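Local coordinates for protoporphyrinogen oxidase (Exiguobacterium sibiricum, PDB 3LOV), which probably oxidises coproporphyrinogen III to coproporphyrin III with oxygen in heme b biosynthesis, using the FAD bound to it as cofactor, at residues 362-365 with 371-374; 311-316 with 378-383; 195-200 with 205-210. One frame throughout, in Å; residues are numbered along the deposited sequence.

Contact 1: residues 362-365 with 371-374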
ATOM      1  N   ALA A 362      12.699   3.956   8.749  1.00 21.97           N
ATOM      2  CA  ALA A 362      13.085   4.349   7.396  1.00 22.88           C
ATOM      3  C   ALA A 362      12.629   3.284   6.386  1.00 23.49           C
ATOM      4  O   ALA A 362      12.579   2.104   6.687  1.00 23.46           O
ATOM      5  CB  ALA A 362      14.594   4.610   7.298  1.00 18.77           C
ATOM      6  N   PHE A 363      12.245   3.739   5.197  1.00 25.15           N
ATOM      7  CA  PHE A 363      11.921   2.865   4.075  1.00 22.76           C
ATOM      8  C   PHE A 363      13.031   2.963   3.029  1.00 23.66           C
ATOM      9  O   PHE A 363      13.609   4.051   2.812  1.00 22.06           O
ATOM     10  CB  PHE A 363      10.606   3.292   3.434  1.00 22.61           C
ATOM     11  CG  PHE A 363       9.404   3.073   4.311  1.00 22.11           C
ATOM     12  CD1 PHE A 363       9.142   3.911   5.377  1.00 31.04           C
ATOM     13  CD2 PHE A 363       8.514   2.049   4.042  1.00 31.61           C
ATOM     14  CE1 PHE A 363       8.016   3.718   6.176  1.00 36.54           C
ATOM     15  CE2 PHE A 363       7.372   1.849   4.854  1.00 30.57           C
ATOM     16  CZ  PHE A 363       7.130   2.675   5.894  1.00 29.44           C
ATOM     17  N   VAL A 364      13.328   1.831   2.393  1.00 19.78           N
ATOM     18  CA  VAL A 364      14.342   1.739   1.318  1.00 20.79           C
ATOM     19  C   VAL A 364      13.745   0.921   0.175  1.00 21.92           C
ATOM     20  O   VAL A 364      13.148  -0.132   0.421  1.00 23.71           O
ATOM     21  CB  VAL A 364      15.658   1.035   1.799  1.00 19.09           C
ATOM     22  CG1 VAL A 364      16.577   0.736   0.597  1.00 25.64           C
ATOM     23  CG2 VAL A 364      16.422   1.892   2.840  1.00 17.54           C
ATOM     24  N   GLY A 365      13.904   1.398  -1.063  1.00 20.87           N
ATOM     25  CA  GLY A 365      13.435   0.693  -2.234  1.00 22.53           C
ATOM     26  C   GLY A 365      12.532   1.547  -3.104  1.00 23.09           C
ATOM     27  O   GLY A 365      11.580   2.132  -2.608  1.00 20.71           O
ATOM     28  N   HIS A 371      18.193  -2.268  -5.042  1.00 26.05           N
ATOM     29  CA  HIS A 371      19.223  -3.285  -4.813  1.00 26.30           C
ATOM     30  C   HIS A 371      19.591  -3.404  -3.339  1.00 22.93           C
ATOM     31  O   HIS A 371      19.902  -4.489  -2.887  1.00 22.62           O
ATOM     32  CB  HIS A 371      20.498  -2.971  -5.617  1.00 29.40           C
ATOM     33  CG  HIS A 371      21.428  -2.040  -4.918  1.00 31.02           C
ATOM     34  ND1 HIS A 371      21.225  -0.676  -4.887  1.00 32.64           N
ATOM     35  CD2 HIS A 371      22.556  -2.276  -4.204  1.00 36.17           C
ATOM     36  CE1 HIS A 371      22.194  -0.113  -4.187  1.00 43.13           C
ATOM     37  NE2 HIS A 371      23.014  -1.061  -3.765  1.00 32.53           N
ATOM     38  N   LEU A 372      19.601  -2.289  -2.604  1.00 23.92           N
ATOM     39  CA  LEU A 372      19.878  -2.340  -1.152  1.00 26.54           C
ATOM     40  C   LEU A 372      19.022  -3.351  -0.410  1.00 25.87           C
ATOM     41  O   LEU A 372      19.486  -3.886   0.598  1.00 24.95           O
ATOM     42  CB  LEU A 372      19.700  -0.995  -0.460  1.00 28.53           C
ATOM     43  CG  LEU A 372      20.914  -0.082  -0.384  1.00 35.52           C
ATOM     44  CD1 LEU A 372      20.547   1.132   0.448  1.00 28.23           C
ATOM     45  CD2 LEU A 372      22.127  -0.820   0.203  1.00 29.47           C
ATOM     46  N   VAL A 373      17.805  -3.608  -0.901  1.00 23.19           N
ATOM     47  CA  VAL A 373      16.869  -4.518  -0.211  1.00 27.18           C
ATOM     48  C   VAL A 373      17.385  -5.984  -0.222  1.00 30.53           C
ATOM     49  O   VAL A 373      17.141  -6.753   0.722  1.00 31.97           O
ATOM     50  CB  VAL A 373      15.464  -4.432  -0.829  1.00 25.77           C
ATOM     51  CG1 VAL A 373      14.512  -5.271  -0.054  1.00 26.82           C
ATOM     52  CG2 VAL A 373      14.986  -2.980  -0.831  1.00 23.99           C
ATOM     53  N   HIS A 374      18.137  -6.335  -1.263  1.00 29.18           N
ATOM     54  CA  HIS A 374      18.750  -7.652  -1.397  1.00 31.87           C
ATOM     55  C   HIS A 374      20.117  -7.763  -0.723  1.00 32.68           C
ATOM     56  O   HIS A 374      20.678  -8.836  -0.695  1.00 34.78           O
ATOM     57  CB  HIS A 374      18.894  -8.036  -2.879  1.00 33.33           C
ATOM     58  CG  HIS A 374      17.637  -7.880  -3.677  1.00 37.45           C
ATOM     59  ND1 HIS A 374      16.794  -8.935  -3.958  1.00 41.50           N
ATOM     60  CD2 HIS A 374      17.058  -6.779  -4.222  1.00 39.74           C
ATOM     61  CE1 HIS A 374      15.773  -8.497  -4.677  1.00 45.53           C
ATOM     62  NE2 HIS A 374      15.899  -7.189  -4.834  1.00 38.61           N
TER

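Contact 2: residues 311-316 with 378-383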
ATOM      1  N   ALA A 311      12.515  -2.472   1.945  1.00 16.86           N
ATOM      2  CA  ALA A 311      12.866  -2.790   3.341  1.00 20.07           C
ATOM      3  C   ALA A 311      12.399  -1.668   4.288  1.00 22.27           C
ATOM      4  O   ALA A 311      12.472  -0.471   3.952  1.00 19.67           O
ATOM      5  CB  ALA A 311      14.354  -2.990   3.499  1.00 20.82           C
ATOM      6  N   THR A 312      11.916  -2.051   5.468  1.00 21.96           N
ATOM      7  CA  THR A 312      11.736  -1.095   6.542  1.00 22.40           C
ATOM      8  C   THR A 312      12.839  -1.345   7.571  1.00 24.03           C
ATOM      9  O   THR A 312      13.165  -2.495   7.906  1.00 22.93           O
ATOM     10  CB  THR A 312      10.326  -1.158   7.173  1.00 20.50           C
ATOM     11  OG1 THR A 312      10.122  -2.437   7.776  1.00 22.34           O
ATOM     12  CG2 THR A 312       9.230  -0.889   6.108  1.00 19.70           C
ATOM     13  N   VAL A 313      13.449  -0.257   8.030  1.00 23.86           N
ATOM     14  CA  VAL A 313      14.556  -0.338   8.968  1.00 21.25           C
ATOM     15  C   VAL A 313      14.163   0.581  10.126  1.00 21.22           C
ATOM     16  O   VAL A 313      14.049   1.782   9.951  1.00 19.97           O
ATOM     17  CB  VAL A 313      15.907   0.050   8.318  1.00 23.96           C
ATOM     18  CG1 VAL A 313      17.073  -0.083   9.359  1.00 17.14           C
ATOM     19  CG2 VAL A 313      16.163  -0.809   7.068  1.00 17.03           C
ATOM     20  N   THR A 314      13.865  -0.020  11.268  1.00 20.76           N
ATOM     21  CA  THR A 314      13.350   0.699  12.413  1.00 25.79           C
ATOM     22  C   THR A 314      14.461   0.766  13.430  1.00 24.05           C
ATOM     23  O   THR A 314      15.072  -0.241  13.723  1.00 23.94           O
ATOM     24  CB  THR A 314      12.116   0.016  13.036  1.00 27.37           C
ATOM     25  OG1 THR A 314      10.983   0.165  12.158  1.00 28.68           O
ATOM     26  CG2 THR A 314      11.800   0.652  14.395  1.00 23.13           C
HETATM   27  N   MSE A 315      14.741   1.970  13.925  1.00 25.94           N
HETATM   28  CA  MSE A 315      15.784   2.187  14.945  1.00 27.93           C
HETATM   29  C   MSE A 315      15.166   2.733  16.233  1.00 28.52           C
HETATM   30  O   MSE A 315      14.502   3.772  16.203  1.00 27.08           O
HETATM   31  CB  MSE A 315      16.805   3.187  14.429  1.00 28.09           C
HETATM   32  CG  MSE A 315      17.706   2.615  13.375  1.00 36.28           C
HETATM   33 SE   MSE A 315      18.354   3.973  12.175  0.75 48.27          SE
HETATM   34  CE  MSE A 315      19.879   2.912  11.729  1.00 45.04           C
ATOM     35  N   ILE A 316      15.381   2.000  17.329  1.00 29.28           N
ATOM     36  CA  ILE A 316      14.866   2.331  18.646  1.00 30.31           C
ATOM     37  C   ILE A 316      16.001   3.019  19.390  1.00 31.57           C
ATOM     38  O   ILE A 316      17.064   2.458  19.554  1.00 28.88           O
ATOM     39  CB  ILE A 316      14.425   1.074  19.447  1.00 30.96           C
ATOM     40  CG1 ILE A 316      13.112   0.489  18.887  1.00 32.45           C
ATOM     41  CG2 ILE A 316      14.255   1.435  20.953  1.00 29.05           C
ATOM     42  CD1 ILE A 316      12.844  -0.970  19.261  1.00 26.62           C
ATOM     43  N   GLU A 378      23.795  -5.671   7.547  1.00 35.64           N
ATOM     44  CA  GLU A 378      24.820  -4.710   7.961  1.00 37.58           C
ATOM     45  C   GLU A 378      24.981  -3.615   6.916  1.00 35.07           C
ATOM     46  O   GLU A 378      25.131  -2.457   7.276  1.00 35.25           O
ATOM     47  CB  GLU A 378      26.186  -5.380   8.224  1.00 41.36           C
ATOM     48  CG  GLU A 378      26.100  -6.681   9.037  1.00 48.48           C
ATOM     49  CD  GLU A 378      25.872  -7.894   8.133  1.00 56.92           C
ATOM     50  OE1 GLU A 378      26.811  -8.221   7.368  1.00 65.67           O
ATOM     51  OE2 GLU A 378      24.763  -8.496   8.163  1.00 42.04           O
ATOM     52  N   VAL A 379      24.943  -3.981   5.632  1.00 32.31           N
ATOM     53  CA  VAL A 379      25.014  -2.987   4.552  1.00 33.44           C
ATOM     54  C   VAL A 379      23.758  -2.080   4.490  1.00 33.21           C
ATOM     55  O   VAL A 379      23.856  -0.870   4.302  1.00 35.84           O
ATOM     56  CB  VAL A 379      25.269  -3.664   3.197  1.00 31.73           C
ATOM     57  CG1 VAL A 379      25.107  -2.690   2.086  1.00 30.29           C
ATOM     58  CG2 VAL A 379      26.668  -4.252   3.159  1.00 30.90           C
ATOM     59  N   LEU A 380      22.584  -2.676   4.657  1.00 35.45           N
ATOM     60  CA  LEU A 380      21.310  -1.939   4.707  1.00 33.65           C
ATOM     61  C   LEU A 380      21.268  -0.998   5.923  1.00 32.54           C
ATOM     62  O   LEU A 380      20.941   0.172   5.827  1.00 29.52           O
ATOM     63  CB  LEU A 380      20.170  -2.946   4.784  1.00 32.68           C
ATOM     64  CG  LEU A 380      18.717  -2.529   4.652  1.00 33.59           C
ATOM     65  CD1 LEU A 380      18.499  -1.564   3.457  1.00 25.69           C
ATOM     66  CD2 LEU A 380      17.897  -3.800   4.489  1.00 28.62           C
ATOM     67  N   GLN A 381      21.635  -1.523   7.073  1.00 32.76           N
ATOM     68  CA  GLN A 381      21.663  -0.730   8.278  1.00 35.71           C
ATOM     69  C   GLN A 381      22.639   0.444   8.184  1.00 34.23           C
ATOM     70  O   GLN A 381      22.309   1.570   8.562  1.00 32.45           O
ATOM     71  CB  GLN A 381      22.074  -1.610   9.435  1.00 36.10           C
ATOM     72  CG  GLN A 381      22.240  -0.850  10.713  1.00 46.12           C
ATOM     73  CD  GLN A 381      22.125  -1.756  11.891  1.00 55.34           C
ATOM     74  OE1 GLN A 381      21.734  -2.921  11.750  1.00 57.20           O
ATOM     75  NE2 GLN A 381      22.467  -1.239  13.069  1.00 61.48           N
ATOM     76  N   GLN A 382      23.829   0.173   7.660  1.00 33.20           N
ATOM     77  CA  GLN A 382      24.856   1.200   7.550  1.00 35.42           C
ATOM     78  C   GLN A 382      24.404   2.337   6.606  1.00 32.50           C
ATOM     79  O   GLN A 382      24.549   3.508   6.934  1.00 33.98           O
ATOM     80  CB  GLN A 382      26.199   0.564   7.120  1.00 37.05           C
ATOM     81  CG  GLN A 382      27.382   1.541   6.973  1.00 46.80           C
ATOM     82  CD  GLN A 382      27.582   2.437   8.194  1.00 54.30           C
ATOM     83  OE1 GLN A 382      27.851   3.633   8.056  1.00 62.33           O
ATOM     84  NE2 GLN A 382      27.434   1.868   9.390  1.00 55.62           N
ATOM     85  N   ALA A 383      23.806   1.987   5.465  1.00 31.31           N
ATOM     86  CA  ALA A 383      23.285   2.982   4.538  1.00 29.68           C
ATOM     87  C   ALA A 383      22.208   3.850   5.205  1.00 29.89           C
ATOM     88  O   ALA A 383      22.239   5.073   5.099  1.00 27.66           O
ATOM     89  CB  ALA A 383      22.713   2.299   3.298  1.00 28.66           C
TER

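Contact 3: residues 195-200 with 205-210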
ATOM      1  N   GLU A 195     -12.085  20.313 -11.189  1.00 20.68           N
ATOM      2  CA  GLU A 195     -11.675  21.180 -12.279  1.00 21.21           C
ATOM      3  C   GLU A 195     -12.846  21.451 -13.227  1.00 24.91           C
ATOM      4  O   GLU A 195     -13.018  22.562 -13.752  1.00 26.09           O
ATOM      5  CB  GLU A 195     -10.538  20.519 -13.093  1.00 18.55           C
ATOM      6  CG  GLU A 195      -9.921  21.433 -14.139  1.00 22.03           C
ATOM      7  CD  GLU A 195      -8.721  20.842 -14.924  1.00 30.02           C
ATOM      8  OE1 GLU A 195      -8.299  19.705 -14.660  1.00 37.02           O
ATOM      9  OE2 GLU A 195      -8.207  21.536 -15.834  1.00 24.63           O
ATOM     10  N   GLN A 196     -13.605  20.404 -13.519  1.00 25.47           N
ATOM     11  CA  GLN A 196     -14.701  20.530 -14.448  1.00 26.93           C
ATOM     12  C   GLN A 196     -15.810  21.436 -13.859  1.00 26.82           C
ATOM     13  O   GLN A 196     -16.389  22.247 -14.563  1.00 30.91           O
ATOM     14  CB  GLN A 196     -15.221  19.139 -14.765  1.00 29.58           C
ATOM     15  CG  GLN A 196     -16.347  19.106 -15.779  1.00 34.78           C
ATOM     16  CD  GLN A 196     -16.445  17.750 -16.470  1.00 48.88           C
ATOM     17  OE1 GLN A 196     -15.507  16.946 -16.446  1.00 49.53           O
ATOM     18  NE2 GLN A 196     -17.588  17.490 -17.085  1.00 52.95           N
ATOM     19  N   LYS A 197     -16.050  21.299 -12.566  1.00 26.73           N
ATOM     20  CA  LYS A 197     -17.052  22.093 -11.833  1.00 30.44           C
ATOM     21  C   LYS A 197     -16.628  23.569 -11.719  1.00 31.57           C
ATOM     22  O   LYS A 197     -17.407  24.486 -12.038  1.00 32.70           O
ATOM     23  CB  LYS A 197     -17.198  21.495 -10.434  1.00 31.52           C
ATOM     24  CG  LYS A 197     -18.487  21.763  -9.705  1.00 44.07           C
ATOM     25  CD  LYS A 197     -18.818  20.583  -8.775  1.00 50.28           C
ATOM     26  CE  LYS A 197     -20.035  20.879  -7.881  1.00 55.47           C
ATOM     27  NZ  LYS A 197     -19.643  21.633  -6.643  1.00 53.63           N
ATOM     28  N   ALA A 198     -15.379  23.786 -11.287  1.00 27.88           N
ATOM     29  CA  ALA A 198     -14.848  25.126 -11.008  1.00 25.68           C
ATOM     30  C   ALA A 198     -14.260  25.801 -12.238  1.00 26.99           C
ATOM     31  O   ALA A 198     -13.880  26.980 -12.170  1.00 27.40           O
ATOM     32  CB  ALA A 198     -13.813  25.072  -9.875  1.00 20.21           C
ATOM     33  N   GLY A 199     -14.181  25.066 -13.352  1.00 27.76           N
ATOM     34  CA  GLY A 199     -13.593  25.579 -14.620  1.00 27.07           C
ATOM     35  C   GLY A 199     -12.057  25.735 -14.692  1.00 24.44           C
ATOM     36  O   GLY A 199     -11.507  26.009 -15.749  1.00 21.34           O
ATOM     37  N   SER A 200     -11.361  25.565 -13.582  1.00 26.54           N
ATOM     38  CA  SER A 200      -9.894  25.565 -13.592  1.00 26.11           C
ATOM     39  C   SER A 200      -9.398  24.680 -12.455  1.00 24.86           C
ATOM     40  O   SER A 200     -10.107  24.523 -11.462  1.00 22.38           O
ATOM     41  CB  SER A 200      -9.365  27.021 -13.437  1.00 26.79           C
ATOM     42  OG  SER A 200      -9.600  27.534 -12.138  1.00 20.35           O
HETATM   43  N   MSE A 205      -9.358  22.788  -6.766  1.00 28.48           N
HETATM   44  CA  MSE A 205      -8.723  22.457  -5.474  1.00 28.87           C
HETATM   45  C   MSE A 205      -9.205  23.366  -4.354  1.00 27.84           C
HETATM   46  O   MSE A 205      -9.202  22.972  -3.185  1.00 26.40           O
HETATM   47  CB  MSE A 205      -7.198  22.531  -5.551  1.00 27.17           C
HETATM   48  CG  MSE A 205      -6.575  21.644  -6.601  1.00 29.45           C
HETATM   49 SE   MSE A 205      -7.208  19.802  -6.483  0.75 33.96          SE
HETATM   50  CE  MSE A 205      -6.530  19.372  -4.726  1.00 31.77           C
ATOM     51  N   ARG A 206      -9.590  24.588  -4.699  1.00 28.94           N
ATOM     52  CA  ARG A 206     -10.131  25.502  -3.706  1.00 29.48           C
ATOM     53  C   ARG A 206     -11.502  25.072  -3.181  1.00 32.44           C
ATOM     54  O   ARG A 206     -11.782  25.309  -2.017  1.00 33.88           O
ATOM     55  CB  ARG A 206     -10.144  26.946  -4.218  1.00 30.23           C
ATOM     56  CG  ARG A 206      -8.749  27.588  -4.154  1.00 27.40           C
ATOM     57  CD  ARG A 206      -8.571  28.663  -5.179  1.00 33.57           C
ATOM     58  NE  ARG A 206      -9.302  29.915  -4.929  1.00 33.81           N
ATOM     59  CZ  ARG A 206      -8.877  30.888  -4.115  1.00 39.20           C
ATOM     60  NH1 ARG A 206      -7.765  30.742  -3.389  1.00 33.28           N
ATOM     61  NH2 ARG A 206      -9.575  32.017  -4.008  1.00 31.81           N
ATOM     62  N   LEU A 207     -12.342  24.441  -4.012  1.00 36.08           N
ATOM     63  CA  LEU A 207     -13.581  23.807  -3.518  1.00 36.78           C
ATOM     64  C   LEU A 207     -13.289  22.758  -2.434  1.00 41.22           C
ATOM     65  O   LEU A 207     -14.104  22.553  -1.553  1.00 41.17           O
ATOM     66  CB  LEU A 207     -14.330  23.093  -4.651  1.00 36.85           C
ATOM     67  CG  LEU A 207     -14.957  23.898  -5.780  1.00 31.61           C
ATOM     68  CD1 LEU A 207     -15.742  22.947  -6.603  1.00 22.47           C
ATOM     69  CD2 LEU A 207     -15.834  25.047  -5.236  1.00 35.07           C
HETATM   70  N   MSE A 208     -12.127  22.096  -2.527  1.00 45.36           N
HETATM   71  CA  MSE A 208     -11.711  21.013  -1.601  1.00 47.72           C
HETATM   72  C   MSE A 208     -10.986  21.476  -0.332  1.00 50.56           C
HETATM   73  O   MSE A 208     -10.504  20.629   0.421  1.00 51.54           O
HETATM   74  CB  MSE A 208     -10.768  20.019  -2.329  1.00 45.60           C
HETATM   75  CG  MSE A 208     -11.378  19.264  -3.518  1.00 51.81           C
HETATM   76 SE   MSE A 208     -10.103  18.061  -4.479  0.75 52.44          SE
HETATM   77  CE  MSE A 208      -9.539  16.988  -2.871  1.00 38.97           C
ATOM     78  N   ARG A 209     -10.857  22.784  -0.090  1.00 53.97           N
ATOM     79  CA  ARG A 209     -10.080  23.248   1.082  1.00 57.28           C
ATOM     80  C   ARG A 209     -10.772  22.890   2.379  1.00 61.16           C
ATOM     81  O   ARG A 209     -12.005  22.934   2.439  1.00 62.35           O
ATOM     82  CB  ARG A 209      -9.876  24.759   1.110  1.00 57.50           C
ATOM     83  CG  ARG A 209      -8.641  25.255   0.361  1.00 59.03           C
ATOM     84  CD  ARG A 209      -8.763  26.750   0.130  1.00 61.89           C
ATOM     85  NE  ARG A 209     -10.094  27.037  -0.414  1.00 54.99           N
ATOM     86  CZ  ARG A 209     -10.625  28.249  -0.546  1.00 58.05           C
ATOM     87  NH1 ARG A 209      -9.940  29.341  -0.213  1.00 48.99           N
ATOM     88  NH2 ARG A 209     -11.848  28.367  -1.051  1.00 59.62           N
ATOM     89  N   PRO A 210      -9.980  22.573   3.428  1.00 64.24           N
ATOM     90  CA  PRO A 210     -10.510  22.252   4.781  1.00 64.96           C
ATOM     91  C   PRO A 210     -11.191  23.416   5.519  1.00 65.16           C
ATOM     92  O   PRO A 210     -11.371  24.498   4.956  1.00 65.89           O
ATOM     93  CB  PRO A 210      -9.259  21.785   5.553  1.00 64.99           C
ATOM     94  CG  PRO A 210      -8.243  21.399   4.488  1.00 65.41           C
ATOM     95  CD  PRO A 210      -8.532  22.268   3.304  1.00 64.33           C
TER

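Contact 1: residues 362-365 with 371-374
V364 lays its CG1 methyl against the side chain of L372 where the chain, having left strand 357-364, folds back in a short loop before helix 377-392. The methyl sits 3.7 Å from L372 CB and 4.0 Å from L372 CD1, so one branch of the valine meets both the root and one tip of the leucine. That branch is placed by the first torsion of V364, which sets CG1 opposite the backbone N (chi1 170°) and leaves CG2 out of this contact. V373 comes in beside L372 and uses its CG2 branch, which lies 3.6 Å from the carbonyl O of V364. G365 has a positive phi (126°), which glycine adopts easily, and its CA lies 4.2 Å from V373 CG2. V384 of helix 377-392 also packs on V364. Across the contact itself the two segments meet by van der Waals packing. V364 O, though beside a methyl of V373, is hydrogen-bonded to the backbone of A311, and the loop has its polar tie in the bond that V373 O accepts from R405 of strand 400-411.

Contact 2: residues 311-316 with 378-383
L380 packs its branched end on A311 and V313, the point at which helix 377-392 lies over one face of the mixed beta-sheet in this flavin-containing amine oxidoreductase fold. This is alpha/beta layer packing, with the helix crossing the strand steeply: the two short segments run 65° apart, their axes 9.7 Å from each other at closest approach. In strand 311-316 the alternation of side chains sends A311, V313 and M315 to the helix, whereas T312 faces the other way and gives its hydroxyl to a hydrogen bond with the carbonyl of R57.

The leucine divides its work between two atoms. Its CD2 methyl reaches the CB of A311 at 3.8 Å, and its CG lies 3.9 Å from CG2 of V313. A first torsion that carries CG away from the backbone N (chi1 -171°) extends L380 from the helix to the strand. V313 turns CG1 opposite its own backbone N and meets the leucine with the other branch, CG2, the two side chains passing in opposite senses. Q381, one residue further along the helix, has its CA nearest that of V313, and its extended chain flanks the strand while also touching V401 of strand 400-411. V384, on the next turn, packs on both V313 and M315. The selenomethionine M315 reaches from the strand toward the helix, chi2 and chi3 both near extended, and its terminal CE comes to 4.2 Å from the backbone O of Q381.

Contact 3: residues 195-200 with 205-210
The last turn of helix 189-198 lies beside the last turn of helix 201-207: the first helix stops at A198, G199 takes a positive phi (73°), and S200 is the N-cap of the second. The closest pair of alpha carbons, A198 and L207, is 7.7 Å apart. L207 supplies the side chain that bridges the gap. Its CD1 methyl lies 4.4 Å from A198 CB and 4.1 Å from K197 NZ, the lysine chain crossing the leucine at about a right angle. K197 arrives there through bends at chi2 and chi4 (-85°), the latter turning its amino end towards the leucine. Just after L207, R209 folds back on the helix, its NE (2.9 Å) and NH2 (3.2 Å) both donating to the carbonyl O of R206 and gripping it side-on. The NE bond lies in the carbonyl plane on a lone pair, but NH2 approaches from above that plane. E195 forms a salt bridge with R157, and M205 packs on F191 of helix 189-198. The whole is a short surface connection between two successive helices, the first ended by a glycine of positive phi and the second started by a serine N-cap, away from the FAD.

Overall arrangement
From the N terminus, contact 3 closes first, a short local loop between helices 189-198 and 201-207 at the protein's periphery. The chain later returns to the mixed sheet, to which strands 90-94 and 97-100 already belong, at strand 307-318, which opens contact 2; some sixty residues later helix 377-392 closes it. Contact 1 is nested inside that span, joining the end of strand 357-364 to the loop that leads into the same helix. Contacts 1 and 2 touch: strands 357-364 and 307-318 are antiparallel neighbours, paired by backbone bonds such as V364 with A311, near the FAD. Contact 3 stands in series with both, its centre about 38 and 42 Å from those of contacts 1 and 2.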